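PDB 1MJH: universal stress protein MJ0577 from Methanocaldococcus jannaschii, which binds ATP with a manganese ion as a homodimeric member of the universal stress protein A family. Local coordinates for residues E80-M85 / D101-G106. Numbering follows the deposited sequence.
Sequences EAKNKM and DIIVVG
Ile-103 meets Ala-81, Lys-82 and Met-85 where helix 66-95 lies against the edge strand of a Rossmann-like α/β sheet. The case illustrates a β-α-β crossover: the chain leaves strand 35-43, passes through this helix, and returns as the neighbouring parallel strand 98-106, so the two segments run nearly antiparallel (156°). From CB, which points at the helix, the isoleucine divides. With CG1 set opposite the carbonyl carbon (chi1 -59°) and chi2 extended, the longer branch reaches across. CG1 lies 4.0 Å from Met-85 CE, the two side chains lying alongside with their tips pointing opposite ways. Beyond it, CD1 reaches the helix surface, 3.8 Å from CG of Lys-82, whose chain it crosses almost perpendicularly, and 4.2 Å from Ala-81 CB. The lysine contributes only aliphatic carbon here; its NZ forms a salt bridge with Glu-79. Asp-101 CB lies 4.4 Å from Met-85 CE, and its OD1 forms a salt bridge with Lys-89, farther along the same helix. Met-85 also packs on Leu-38 and His-40, thereby spanning both strands, with its side chain about 8 Å from the bound ATP. Bends at chi2 and chi3 carry its methyl, CE, to 3.3 Å from the backbone O of Ile-102.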
loop_
_atom_site.group_PDB
_atom_site.type_symbol
_atom_site.label_atom_id
_atom_site.label_comp_id
_atom_site.label_asym_id
_atom_site.label_seq_id
_atom_site.Cartn_x
_atom_site.Cartn_y
_atom_site.Cartn_z
ATOM N N GLU B 80 -20.372 -4.557 -21.251
ATOM C CA GLU B 80 -20.264 -3.140 -20.932
ATOM C C GLU B 80 -18.970 -2.768 -20.226
ATOM O O GLU B 80 -18.776 -1.560 -20.094
ATOM C CB GLU B 80 -21.498 -2.705 -20.129
ATOM C CG GLU B 80 -22.802 -3.082 -20.826
ATOM C CD GLU B 80 -23.181 -2.147 -21.962
ATOM O OE1 GLU B 80 -22.377 -1.979 -22.904
ATOM O OE2 GLU B 80 -24.292 -1.573 -21.916
ATOM N N ALA B 81 -18.162 -3.683 -19.714
ATOM C CA ALA B 81 -16.880 -3.414 -19.095
ATOM C C ALA B 81 -15.677 -3.595 -20.027
ATOM O O ALA B 81 -14.565 -3.158 -19.795
ATOM C CB ALA B 81 -16.555 -4.396 -17.964
ATOM N N LYS B 82 -15.901 -4.225 -21.176
ATOM C CA LYS B 82 -14.882 -4.527 -22.141
ATOM C C LYS B 82 -14.310 -3.289 -22.792
ATOM O O LYS B 82 -13.074 -3.260 -22.971
ATOM C CB LYS B 82 -15.473 -5.490 -23.189
ATOM C CG LYS B 82 -15.317 -6.936 -22.760
ATOM C CD LYS B 82 -15.917 -7.921 -23.772
ATOM C CE LYS B 82 -15.602 -9.343 -23.318
ATOM N NZ LYS B 82 -16.751 -10.267 -23.587
ATOM N N ASN B 83 -15.143 -2.297 -23.125
ATOM C CA ASN B 83 -14.540 -1.123 -23.777
ATOM C C ASN B 83 -13.626 -0.356 -22.818
ATOM O O ASN B 83 -12.548 0.101 -23.163
ATOM C CB ASN B 83 -15.581 -0.123 -24.320
ATOM C CG ASN B 83 -14.844 1.027 -25.019
ATOM O OD1 ASN B 83 -14.125 0.778 -25.990
ATOM N ND2 ASN B 83 -14.959 2.282 -24.584
ATOM N N LYS B 84 -14.045 -0.253 -21.547
ATOM C CA LYS B 84 -13.164 0.417 -20.578
ATOM C C LYS B 84 -11.874 -0.339 -20.423
ATOM O O LYS B 84 -10.789 0.245 -20.354
ATOM C CB LYS B 84 -13.897 0.623 -19.240
ATOM C CG LYS B 84 -14.909 1.761 -19.293
ATOM C CD LYS B 84 -15.865 1.808 -18.123
ATOM C CE LYS B 84 -17.199 1.145 -18.497
ATOM N NZ LYS B 84 -18.124 1.151 -17.338
ATOM N N MET B 85 -11.917 -1.678 -20.312
ATOM C CA MET B 85 -10.713 -2.464 -20.133
ATOM C C MET B 85 -9.774 -2.365 -21.326
ATOM O O MET B 85 -8.551 -2.347 -21.165
ATOM C CB MET B 85 -11.127 -3.918 -19.851
ATOM C CG MET B 85 -11.788 -4.186 -18.500
ATOM S SD MET B 85 -10.697 -4.144 -17.022
ATOM C CE MET B 85 -10.267 -5.919 -17.054
ATOM N N ASP B 101 -5.660 -9.278 -19.326
ATOM C CA ASP B 101 -6.920 -8.694 -18.834
ATOM C C ASP B 101 -7.932 -9.744 -18.430
ATOM O O ASP B 101 -8.172 -10.767 -19.119
ATOM C CB ASP B 101 -7.503 -7.743 -19.880
ATOM C CG ASP B 101 -7.601 -8.390 -21.256
ATOM O OD1 ASP B 101 -6.647 -9.029 -21.707
ATOM O OD2 ASP B 101 -8.659 -8.209 -21.890
ATOM N N ILE B 102 -8.511 -9.617 -17.250
ATOM C CA ILE B 102 -9.521 -10.515 -16.706
ATOM C C ILE B 102 -10.791 -9.828 -16.259
ATOM O O ILE B 102 -10.783 -8.841 -15.509
ATOM C CB ILE B 102 -8.917 -11.254 -15.465
ATOM C CG1 ILE B 102 -7.641 -12.005 -15.844
ATOM C CG2 ILE B 102 -9.949 -12.159 -14.802
ATOM C CD1 ILE B 102 -6.857 -12.540 -14.638
ATOM N N ILE B 103 -11.958 -10.318 -16.684
ATOM C CA ILE B 103 -13.254 -9.905 -16.228
ATOM C C ILE B 103 -13.921 -11.139 -15.617
ATOM O O ILE B 103 -13.951 -12.187 -16.265
ATOM C CB ILE B 103 -14.200 -9.304 -17.267
ATOM C CG1 ILE B 103 -13.553 -8.061 -17.894
ATOM C CG2 ILE B 103 -15.571 -8.996 -16.689
ATOM C CD1 ILE B 103 -14.256 -7.640 -19.172
ATOM N N VAL B 104 -14.347 -11.035 -14.370
ATOM C CA VAL B 104 -14.940 -12.191 -13.718
ATOM C C VAL B 104 -16.139 -11.763 -12.892
ATOM O O VAL B 104 -16.182 -10.615 -12.429
ATOM C CB VAL B 104 -13.881 -12.900 -12.868
ATOM C CG1 VAL B 104 -13.410 -11.955 -11.752
ATOM C CG2 VAL B 104 -14.340 -14.229 -12.279
ATOM N N VAL B 105 -17.163 -12.603 -12.828
ATOM C CA VAL B 105 -18.346 -12.296 -12.015
ATOM C C VAL B 105 -18.084 -12.890 -10.635
ATOM O O VAL B 105 -17.718 -14.067 -10.501
ATOM C CB VAL B 105 -19.674 -12.882 -12.579
ATOM C CG1 VAL B 105 -20.833 -12.585 -11.619
ATOM C CG2 VAL B 105 -20.029 -12.316 -13.943
ATOM N N GLY B 106 -18.296 -12.123 -9.556
ATOM C CA GLY B 106 -18.046 -12.701 -8.236
ATOM C C GLY B 106 -18.021 -11.598 -7.157
ATOM O O GLY B 106 -18.639 -10.570 -7.369
#